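Local coordinates for protein Polyphosphate:AMP phosphotransferase (Meiothermus ruber H328, PDB 5O6M) that transfers phosphate from inorganic polyphosphate to AMP and ADP, making ADP and ATP, and can also use guanosine, cytidine and uridine mono- and diphosphates, at residues D[85-91]-D[116-122]; D[107-111]-D[152-156]; D[164-168]-D[239-243]. The protein carries 1 engineered substitution. All blocks are in the same frame, centred on the assembly; numbering follows the deposited sequence.

Contact 1 of 3, residues D[85-91]-D[116-122]. Engineered in segment 116-122: Asp121 (natural residue Asn). With ATP (adenosine-5'-triphosphate), chain X.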
loop_
_atom_site.group_PDB
_atom_site.type_symbol
_atom_site.label_atom_id
_atom_site.label_comp_id
_atom_site.label_asym_id
_atom_site.label_seq_id
_atom_site.Cartn_x
_atom_site.Cartn_y
_atom_site.Cartn_z
ATOM N N GLY D 85 6.261 18.608 -1.724
ATOM C CA GLY D 85 4.864 18.830 -2.029
ATOM C C GLY D 85 4.439 18.344 -3.399
ATOM O O GLY D 85 3.241 18.296 -3.696
ATOM N N VAL D 86 5.401 17.984 -4.244
ATOM C CA VAL D 86 5.124 17.523 -5.599
ATOM C C VAL D 86 5.631 16.094 -5.739
ATOM O O VAL D 86 6.795 15.810 -5.439
ATOM C CB VAL D 86 5.764 18.446 -6.654
ATOM C CG1 VAL D 86 7.278 18.468 -6.497
ATOM C CG2 VAL D 86 5.373 18.006 -8.063
ATOM N N ARG D 87 4.756 15.200 -6.199
ATOM C CA ARG D 87 5.060 13.783 -6.341
ATOM C C ARG D 87 4.647 13.302 -7.724
ATOM O O ARG D 87 3.591 13.685 -8.233
ATOM C CB ARG D 87 4.346 12.949 -5.272
ATOM C CG ARG D 87 4.498 11.448 -5.468
ATOM C CD ARG D 87 3.979 10.665 -4.276
ATOM N NE ARG D 87 2.555 10.874 -4.027
ATOM C CZ ARG D 87 1.582 10.180 -4.614
ATOM N NH1 ARG D 87 1.879 9.237 -5.496
ATOM N NH2 ARG D 87 0.313 10.430 -4.322
ATOM N N VAL D 88 5.486 12.473 -8.337
ATOM C CA VAL D 88 5.201 11.886 -9.644
ATOM C C VAL D 88 4.807 10.429 -9.451
ATOM O O VAL D 88 5.528 9.662 -8.799
ATOM C CB VAL D 88 6.405 12.010 -10.593
ATOM C CG1 VAL D 88 6.096 11.346 -11.931
ATOM C CG2 VAL D 88 6.777 13.471 -10.781
ATOM N N ALA D 89 3.668 10.043 -10.017
ATOM C CA ALA D 89 3.223 8.654 -10.047
ATOM C C ALA D 89 3.214 8.190 -11.496
ATOM O O ALA D 89 2.441 8.705 -12.313
ATOM C CB ALA D 89 1.841 8.487 -9.413
ATOM N N SER D 90 4.079 7.235 -11.814
ATOM C CA SER D 90 4.185 6.693 -13.159
ATOM C C SER D 90 3.366 5.418 -13.265
ATOM O O SER D 90 3.292 4.636 -12.314
ATOM C CB SER D 90 5.643 6.391 -13.513
ATOM O OG SER D 90 6.422 7.567 -13.519
ATOM N N PHE D 91 2.739 5.220 -14.419
ATOM C CA PHE D 91 1.953 4.025 -14.686
ATOM C C PHE D 91 2.524 3.327 -15.912
ATOM O O PHE D 91 2.489 3.880 -17.016
ATOM C CB PHE D 91 0.471 4.363 -14.878
ATOM C CG PHE D 91 -0.194 4.902 -13.638
ATOM C CD1 PHE D 91 -0.609 4.039 -12.632
ATOM C CD2 PHE D 91 -0.407 6.264 -13.481
ATOM C CE1 PHE D 91 -1.219 4.522 -11.490
ATOM C CE2 PHE D 91 -1.020 6.757 -12.340
ATOM C CZ PHE D 91 -1.424 5.886 -11.342
ATOM N N GLU D 116 -1.155 18.357 -1.462
ATOM C CA GLU D 116 -0.217 17.693 -2.351
ATOM C C GLU D 116 -0.591 17.951 -3.804
ATOM O O GLU D 116 -1.768 18.080 -4.150
ATOM C CB GLU D 116 -0.198 16.178 -2.074
ATOM C CG GLU D 116 0.860 15.394 -2.832
ATOM C CD GLU D 116 0.719 13.891 -2.633
ATOM O OE1 GLU D 116 -0.418 13.424 -2.398
ATOM O OE2 GLU D 116 1.743 13.177 -2.706
ATOM N N LEU D 117 0.428 18.018 -4.653
ATOM C CA LEU D 117 0.258 18.090 -6.096
ATOM C C LEU D 117 0.883 16.838 -6.689
ATOM O O LEU D 117 2.076 16.582 -6.490
ATOM C CB LEU D 117 0.902 19.355 -6.672
ATOM C CG LEU D 117 0.638 19.718 -8.138
ATOM C CD1 LEU D 117 1.150 21.118 -8.441
ATOM C CD2 LEU D 117 1.265 18.714 -9.096
ATOM N N VAL D 118 0.086 16.062 -7.411
ATOM C CA VAL D 118 0.547 14.815 -8.000
ATOM C C VAL D 118 0.487 14.931 -9.514
ATOM O O VAL D 118 -0.497 15.426 -10.073
ATOM C CB VAL D 118 -0.280 13.611 -7.510
ATOM C CG1 VAL D 118 0.064 12.379 -8.321
ATOM C CG2 VAL D 118 -0.028 13.364 -6.027
ATOM N N ILE D 119 1.543 14.468 -10.173
ATOM C CA ILE D 119 1.591 14.379 -11.623
ATOM C C ILE D 119 1.438 12.914 -11.995
ATOM O O ILE D 119 2.241 12.073 -11.573
ATOM C CB ILE D 119 2.893 14.962 -12.184
ATOM C CG1 ILE D 119 3.034 16.423 -11.758
ATOM C CG2 ILE D 119 2.915 14.848 -13.698
ATOM C CD1 ILE D 119 4.467 16.910 -11.725
ATOM N N PHE D 120 0.390 12.605 -12.756
ATOM C CA PHE D 120 0.232 11.277 -13.339
ATOM C C PHE D 120 1.037 11.222 -14.632
ATOM O O PHE D 120 0.670 11.847 -15.633
ATOM C CB PHE D 120 -1.241 10.956 -13.581
ATOM C CG PHE D 120 -1.959 10.430 -12.365
ATOM C CD1 PHE D 120 -1.326 10.381 -11.132
ATOM C CD2 PHE D 120 -3.262 9.963 -12.461
ATOM C CE1 PHE D 120 -1.987 9.889 -10.012
ATOM C CE2 PHE D 120 -3.926 9.470 -11.349
ATOM C CZ PHE D 120 -3.290 9.432 -10.124
ATOM N N ASP D 121 2.151 10.494 -14.601
ATOM C CA ASP D 121 2.965 10.239 -15.788
ATOM C C ASP D 121 2.346 9.029 -16.474
ATOM O O ASP D 121 2.646 7.879 -16.148
ATOM C CB ASP D 121 4.422 10.015 -15.400
ATOM C CG ASP D 121 5.252 9.445 -16.533
ATOM O OD1 ASP D 121 4.904 9.675 -17.708
ATOM O OD2 ASP D 121 6.259 8.767 -16.243
ATOM N N ARG D 122 1.462 9.300 -17.438
ATOM C CA ARG D 122 0.490 8.319 -17.909
ATOM C C ARG D 122 -0.531 8.085 -16.801
ATOM O O ARG D 122 -0.300 8.489 -15.656
ATOM C CB ARG D 122 1.175 7.015 -18.322
ATOM C CG ARG D 122 2.055 7.156 -19.557
ATOM C CD ARG D 122 2.568 5.805 -20.029
ATOM N NE ARG D 122 3.637 5.950 -21.013
ATOM C CZ ARG D 122 3.440 6.073 -22.321
ATOM N NH1 ARG D 122 2.208 6.061 -22.814
ATOM N NH2 ARG D 122 4.478 6.200 -23.135
HETATM P PG ATP X . 7.522 6.000 -20.867
HETATM O O1G ATP X . 6.357 6.456 -20.031
HETATM O O2G ATP X . 7.183 5.906 -22.352
HETATM O O3G ATP X . 8.759 6.894 -20.700
HETATM P PB ATP X . 9.151 3.920 -19.604
HETATM O O1B ATP X . 10.058 3.108 -20.444
HETATM O O2B ATP X . 9.792 5.079 -18.838
HETATM O O3B ATP X . 7.943 4.523 -20.447
HETATM P PA ATP X . 6.898 2.724 -18.092
HETATM O O1A ATP X . 6.412 3.814 -17.221
HETATM O O2A ATP X . 6.929 1.355 -17.416
HETATM O O3A ATP X . 8.402 3.010 -18.535
HETATM O "O5'" ATP X . 5.905 2.532 -19.386
HETATM C "C5'" ATP X . 5.935 1.303 -20.141
HETATM C "C4'" ATP X . 4.674 1.086 -20.945
HETATM O "O4'" ATP X . 3.542 0.817 -20.088
HETATM C "C3'" ATP X . 4.239 2.227 -21.880
HETATM O "O3'" ATP X . 4.433 1.831 -23.232
HETATM C "C2'" ATP X . 2.740 2.401 -21.573
HETATM O "O2'" ATP X . 1.941 2.558 -22.740
HETATM C "C1'" ATP X . 2.422 1.070 -20.903
HETATM N N9 ATP X . 1.201 1.053 -20.104
HETATM C C8 ATP X . 0.787 1.967 -19.173
HETATM N N7 ATP X . -0.416 1.742 -18.698
HETATM C C5 ATP X . -0.819 0.593 -19.361
HETATM C C6 ATP X . -2.010 -0.159 -19.320
HETATM N N6 ATP X . -3.077 0.176 -18.590
HETATM N N1 ATP X . -2.083 -1.260 -20.099
HETATM C C2 ATP X . -1.041 -1.570 -20.875
HETATM N N3 ATP X . 0.122 -0.930 -21.010
HETATM C C4 ATP X . 0.170 0.150 -20.223
#
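Phe91 directs the edge of its ring onto the face of Phe120 where two neighbouring parallel strands, 86-90 and 117-121, end in the central sheet of this P-loop kinase fold. The example shows how one strand pair can be tightly packed along most of its length and open at a few side chains of the outer strand. In the tight part, Phe91 CE2 lies over the centre of the Phe120 ring, 3.8 Å from its CG, in a T-shaped stack with planes at 82°. The same ring edge meets a backbone oxygen, with Phe91 CD2 3.1 Å from Arg122 O. Further back, a bend at chi3 (61°) turns Arg87 so that NE meets Glu116 OE2 at 2.8 Å, a salt bridge on the syn side of the carboxylate but 31° out of its plane; Val118 lies over one guanidinium face.

On the other face Ile119 is buried too, its CD1 3.9 Å from Val86 CG2; the looser part is limited to Val88 and exposed Ser90. Val88 CG1 stays 4.1 Å from Asp121 CB, and Val88 also packs on Pro83 of a second subunit. Ser90 gives its OG to the anti side of OD2 of the engineered Asp121 (natural residue Asn), whose OD1 forms a salt bridge with Lys70.

Beyond the strands Arg122 reaches the bound ATP: NE donates to ATP O1G at 2.9 Å and NH2 to ATP O2G at 2.8 Å, while NH1 forms a salt bridge with Glu126. A leucine in its place would probably leave the gamma phosphate without this two-pronged grip and Glu126 without that cationic mate. ATP C2' lies over one face of the Arg122 guanidinium.

Contact 2 of 3, residues D[107-111]-D[152-156]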
loop_
_atom_site.group_PDB
_atom_site.type_symbol
_atom_site.label_atom_id
_atom_site.label_comp_id
_atom_site.label_asym_id
_atom_site.label_seq_id
_atom_site.Cartn_x
_atom_site.Cartn_y
_atom_site.Cartn_z
ATOM N N VAL D 107 -4.706 3.077 -9.952
ATOM C CA VAL D 107 -4.658 4.522 -10.159
ATOM C C VAL D 107 -5.249 5.259 -8.964
ATOM O O VAL D 107 -4.695 6.263 -8.501
ATOM C CB VAL D 107 -5.375 4.908 -11.468
ATOM C CG1 VAL D 107 -5.384 6.416 -11.636
ATOM C CG2 VAL D 107 -4.702 4.250 -12.659
ATOM N N HIS D 108 -6.392 4.790 -8.457
ATOM C CA HIS D 108 -7.022 5.452 -7.319
ATOM C C HIS D 108 -6.075 5.537 -6.128
ATOM O O HIS D 108 -6.073 6.537 -5.400
ATOM C CB HIS D 108 -8.306 4.724 -6.918
ATOM C CG HIS D 108 -9.255 5.574 -6.128
ATOM N ND1 HIS D 108 -10.554 5.198 -5.869
ATOM C CD2 HIS D 108 -9.094 6.793 -5.557
ATOM C CE1 HIS D 108 -11.150 6.139 -5.158
ATOM N NE2 HIS D 108 -10.287 7.119 -4.958
ATOM N N GLN D 109 -5.271 4.492 -5.918
ATOM C CA GLN D 109 -4.327 4.465 -4.806
ATOM C C GLN D 109 -3.417 5.683 -4.804
ATOM O O GLN D 109 -2.974 6.130 -3.740
ATOM C CB GLN D 109 -3.491 3.184 -4.878
ATOM C CG GLN D 109 -2.356 3.121 -3.878
ATOM C CD GLN D 109 -2.846 3.157 -2.449
ATOM O OE1 GLN D 109 -3.868 2.555 -2.114
ATOM N NE2 GLN D 109 -2.122 3.870 -1.597
ATOM N N GLN D 110 -3.138 6.239 -5.979
ATOM C CA GLN D 110 -2.118 7.262 -6.150
ATOM C C GLN D 110 -2.655 8.690 -6.157
ATOM O O GLN D 110 -1.866 9.619 -6.341
ATOM C CB GLN D 110 -1.344 7.010 -7.450
ATOM C CG GLN D 110 -0.656 5.660 -7.527
ATOM C CD GLN D 110 0.512 5.568 -6.568
ATOM O OE1 GLN D 110 1.014 6.586 -6.092
ATOM N NE2 GLN D 110 0.970 4.351 -6.297
ATOM N N VAL D 111 -3.952 8.896 -5.948
ATOM C CA VAL D 111 -4.530 10.238 -6.040
ATOM C C VAL D 111 -3.844 11.154 -5.031
ATOM O O VAL D 111 -3.345 10.678 -3.999
ATOM C CB VAL D 111 -6.050 10.220 -5.813
ATOM C CG1 VAL D 111 -6.733 9.308 -6.821
ATOM C CG2 VAL D 111 -6.371 9.804 -4.388
ATOM N N PHE D 152 -15.552 8.614 -12.188
ATOM C CA PHE D 152 -14.430 8.594 -11.260
ATOM C C PHE D 152 -13.877 9.996 -11.049
ATOM O O PHE D 152 -13.661 10.427 -9.910
ATOM C CB PHE D 152 -13.342 7.656 -11.784
ATOM C CG PHE D 152 -12.077 7.680 -10.979
ATOM C CD1 PHE D 152 -12.086 7.334 -9.636
ATOM C CD2 PHE D 152 -10.874 8.027 -11.570
ATOM C CE1 PHE D 152 -10.918 7.352 -8.893
ATOM C CE2 PHE D 152 -9.701 8.044 -10.832
ATOM C CZ PHE D 152 -9.725 7.708 -9.492
ATOM N N GLU D 153 -13.660 10.731 -12.140
ATOM C CA GLU D 153 -13.141 12.087 -12.017
ATOM C C GLU D 153 -14.179 13.031 -11.422
ATOM O O GLU D 153 -13.816 13.963 -10.696
ATOM C CB GLU D 153 -12.643 12.586 -13.376
ATOM C CG GLU D 153 -11.399 11.842 -13.857
ATOM C CD GLU D 153 -10.932 12.277 -15.235
ATOM O OE1 GLU D 153 -11.576 13.169 -15.828
ATOM O OE2 GLU D 153 -9.922 11.719 -15.728
ATOM N N ARG D 154 -15.467 12.808 -11.704
ATOM C CA ARG D 154 -16.496 13.622 -11.064
ATOM C C ARG D 154 -16.452 13.472 -9.550
ATOM O O ARG D 154 -16.557 14.461 -8.817
ATOM C CB ARG D 154 -17.887 13.253 -11.581
ATOM C CG ARG D 154 -18.991 14.002 -10.841
ATOM C CD ARG D 154 -20.352 13.349 -11.004
ATOM N NE ARG D 154 -20.804 13.341 -12.390
ATOM C CZ ARG D 154 -21.529 14.317 -12.926
ATOM N NH1 ARG D 154 -21.883 15.359 -12.186
ATOM N NH2 ARG D 154 -21.905 14.250 -14.195
ATOM N N MET D 155 -16.304 12.240 -9.065
ATOM C CA MET D 155 -16.220 12.012 -7.628
ATOM C C MET D 155 -14.991 12.698 -7.042
ATOM O O MET D 155 -15.067 13.355 -5.997
ATOM C CB MET D 155 -16.209 10.505 -7.346
ATOM C CG MET D 155 -16.117 10.120 -5.877
ATOM S SD MET D 155 -14.414 10.093 -5.288
ATOM C CE MET D 155 -13.649 8.989 -6.472
ATOM N N LEU D 156 -13.841 12.557 -7.706
ATOM C CA LEU D 156 -12.623 13.221 -7.249
ATOM C C LEU D 156 -12.823 14.725 -7.117
ATOM O O LEU D 156 -12.421 15.331 -6.115
ATOM C CB LEU D 156 -11.475 12.922 -8.211
ATOM C CG LEU D 156 -10.900 11.510 -8.178
ATOM C CD1 LEU D 156 -9.736 11.406 -9.145
ATOM C CD2 LEU D 156 -10.449 11.170 -6.767
#
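His108 offers the face of its imidazole to the edge of Phe152, and this aromatic pair ties the segment 107-111 to helix 145-158, one of the helices flanking the parallel sheet of the P-loop fold. The aromatic interaction is T-shaped: the planes stand at 74° and the centroids are 5.0 Å apart. Phe152 CE1 hangs over the middle of the imidazole, nearly as close to CD2 as to His108 CG, from which it is 3.7 Å away. Both rings depend on extended first torsions. In Phe152, CG is placed opposite the backbone N (chi1 174°), which carries the ring out from its helix toward the turn; in His108 the corresponding torsion of -159° swings the imidazole across to meet it.

The apolar contacts are looser and gather round this pair. Met155 bends at chi2 and chi3 so that its CE comes obliquely to the imidazole, 4.0 Å from His108 CE1. Val111 ends a type I turn that starts at His108, and the turn brings its CG1 to 4.2 Å from Leu156 CD2 and 4.3 Å from Phe152 CZ. Within helix 145-158, Leu156 in turn lays CD1 over a face of the Phe152 ring, probably limiting the room for that ring to turn.

The polar bonds of the imidazole reach across the subunit interface. Both of its nitrogens find partners on a third subunit, so the ring that Phe152 backs from within its own chain is also part of the assembly contact. His108 ND1 is hydrogen-bonded to ND1 of His108 of that third subunit, and His108 NE2 to OD1 of its Asp102.

Contact 3 of 3, residues D[164-168]-D[239-243]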
loop_
_atom_site.group_PDB
_atom_site.type_symbol
_atom_site.label_atom_id
_atom_site.label_comp_id
_atom_site.label_asym_id
_atom_site.label_seq_id
_atom_site.Cartn_x
_atom_site.Cartn_y
_atom_site.Cartn_z
ATOM N N LEU D 164 -6.357 18.768 -13.707
ATOM C CA LEU D 164 -5.893 19.277 -14.989
ATOM C C LEU D 164 -5.386 18.106 -15.816
ATOM O O LEU D 164 -4.545 17.330 -15.349
ATOM C CB LEU D 164 -4.777 20.319 -14.817
ATOM C CG LEU D 164 -5.131 21.642 -14.136
ATOM C CD1 LEU D 164 -4.233 22.759 -14.651
ATOM C CD2 LEU D 164 -6.594 21.985 -14.340
ATOM N N LYS D 165 -5.881 17.989 -17.043
ATOM C CA LYS D 165 -5.446 16.945 -17.957
ATOM C C LYS D 165 -4.824 17.597 -19.182
ATOM O O LYS D 165 -5.445 18.451 -19.823
ATOM C CB LYS D 165 -6.612 16.030 -18.342
ATOM C CG LYS D 165 -7.236 15.324 -17.141
ATOM C CD LYS D 165 -8.429 14.460 -17.527
ATOM C CE LYS D 165 -9.624 15.279 -17.963
ATOM N NZ LYS D 165 -10.834 14.413 -18.118
ATOM N N PHE D 166 -3.587 17.213 -19.483
ATOM C CA PHE D 166 -2.830 17.779 -20.591
ATOM C C PHE D 166 -2.527 16.683 -21.599
ATOM O O PHE D 166 -1.924 15.661 -21.249
ATOM C CB PHE D 166 -1.526 18.417 -20.098
ATOM C CG PHE D 166 -1.725 19.606 -19.203
ATOM C CD1 PHE D 166 -2.034 20.848 -19.736
ATOM C CD2 PHE D 166 -1.599 19.486 -17.831
ATOM C CE1 PHE D 166 -2.216 21.949 -18.913
ATOM C CE2 PHE D 166 -1.781 20.582 -17.001
ATOM C CZ PHE D 166 -2.086 21.817 -17.542
ATOM N N PHE D 167 -2.966 16.881 -22.838
ATOM C CA PHE D 167 -2.501 16.082 -23.964
ATOM C C PHE D 167 -1.440 16.900 -24.695
ATOM O O PHE D 167 -1.749 17.944 -25.278
ATOM C CB PHE D 167 -3.656 15.705 -24.889
ATOM C CG PHE D 167 -3.237 14.887 -26.080
ATOM C CD1 PHE D 167 -2.640 13.649 -25.909
ATOM C CD2 PHE D 167 -3.430 15.358 -27.369
ATOM C CE1 PHE D 167 -2.253 12.889 -27.002
ATOM C CE2 PHE D 167 -3.041 14.606 -28.466
ATOM C CZ PHE D 167 -2.453 13.370 -28.281
ATOM N N LEU D 168 -0.188 16.453 -24.633
ATOM C CA LEU D 168 0.890 17.104 -25.377
ATOM C C LEU D 168 0.863 16.582 -26.810
ATOM O O LEU D 168 1.138 15.402 -27.055
ATOM C CB LEU D 168 2.244 16.866 -24.717
ATOM C CG LEU D 168 2.320 17.114 -23.209
ATOM C CD1 LEU D 168 3.713 16.788 -22.679
ATOM C CD2 LEU D 168 1.912 18.531 -22.852
ATOM N N VAL D 239 1.783 25.018 -20.673
ATOM C CA VAL D 239 1.423 24.203 -19.517
ATOM C C VAL D 239 1.641 24.993 -18.236
ATOM O O VAL D 239 0.811 24.965 -17.320
ATOM C CB VAL D 239 2.210 22.881 -19.515
ATOM C CG1 VAL D 239 2.043 22.173 -18.180
ATOM C CG2 VAL D 239 1.738 21.982 -20.651
ATOM N N SER D 240 2.764 25.708 -18.147
ATOM C CA SER D 240 3.036 26.510 -16.959
ATOM C C SER D 240 1.954 27.560 -16.737
ATOM O O SER D 240 1.473 27.741 -15.612
ATOM C CB SER D 240 4.406 27.174 -17.081
ATOM O OG SER D 240 5.428 26.201 -17.201
ATOM N N HIS D 241 1.548 28.260 -17.800
ATOM C CA HIS D 241 0.538 29.303 -17.643
ATOM C C HIS D 241 -0.775 28.726 -17.136
ATOM O O HIS D 241 -1.358 29.230 -16.169
ATOM C CB HIS D 241 0.315 30.044 -18.961
ATOM C CG HIS D 241 -0.812 31.029 -18.901
ATOM N ND1 HIS D 241 -0.693 32.258 -18.290
ATOM C CD2 HIS D 241 -2.083 30.960 -19.363
ATOM C CE1 HIS D 241 -1.842 32.905 -18.379
ATOM N NE2 HIS D 241 -2.701 32.140 -19.028
ATOM N N ILE D 242 -1.251 27.658 -17.773
ATOM C CA ILE D 242 -2.516 27.060 -17.363
ATOM C C ILE D 242 -2.440 26.606 -15.911
ATOM O O ILE D 242 -3.351 26.865 -15.117
ATOM C CB ILE D 242 -2.886 25.908 -18.316
ATOM C CG1 ILE D 242 -3.182 26.467 -19.715
ATOM C CG2 ILE D 242 -4.055 25.098 -17.772
ATOM C CD1 ILE D 242 -3.175 25.439 -20.821
ATOM N N LEU D 243 -1.336 25.959 -15.531
ATOM C CA LEU D 243 -1.207 25.463 -14.164
ATOM C C LEU D 243 -1.192 26.602 -13.148
ATOM O O LEU D 243 -1.896 26.550 -12.132
ATOM C CB LEU D 243 0.056 24.613 -14.025
ATOM C CG LEU D 243 0.363 24.183 -12.589
ATOM C CD1 LEU D 243 -0.811 23.419 -12.004
ATOM C CD2 LEU D 243 1.636 23.349 -12.527
#
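With CG lying next to the backbone N and opposite the carbonyl carbon (chi1 -65°), Phe166 sends its ring from the sheet to the helix, where Val239 receives it. The first torsion of Val239 splits its two methyls between two tasks. CG1 sits over the centre of the Phe166 ring, 4.2 Å from the centroid and 10° off the normal, a CH-pi contact. CG2 instead reaches the ring margin, 4.0 Å from Phe166 CD1, and extends on to Leu168 CD2 at 4.1 Å. Ile242 meets the same ring differently: its CG2 lies at the edge, near the ring plane, 3.8 Å from Phe166 CE1. One methyl above and another beside the ring probably limit how far it can turn.

This is the usual layering of an alpha/beta P-loop fold, a parallel sheet with helices laid against its faces. Here the axes of segments 164-168 and 239-243 are nearly antiparallel (166°) and come no closer than 10.6 Å. Leu164 and Phe166 point into the layer between them, and the end of Leu168 reaches into it; the side chains that meet across the two segments are apolar. On the other face of the strand Lys165 makes a salt bridge with Glu153. Neighbouring strand 224-228 joins the same layer through Ile227, which touches Phe166, Leu168 and Val239, and helix 70-77 adds Thr73 beside Leu168.

At the start of the strand segment Leu164 CD1 is 3.9 Å from Ile242 CG2. Leu243 meets the same Leu164 methyl with its CA, at 4.1 Å, and more distantly with its CD1.

Overall arrangement
Read from the N terminus, contact 1 closes first, pairing strand 86-90 with strand 117-121 round a loop that holds helix 105-108. Contact 2 opens inside that loop and closes beyond it on helix 145-158, so contacts 1 and 2 cross along the chain. They also touch in space: Arg87 reaches the backbone oxygen of Gln110, and Phe120 packs on Val107. Contact 3 follows both in series; its long loop joins strand 161-169 to the late helix 232-249. Glu153 and Lys165 bridge contacts 2 and 3. Contacts 1 and 3 share the sheet without touching, and contacts 2 and 3 lay helices against its two opposite faces.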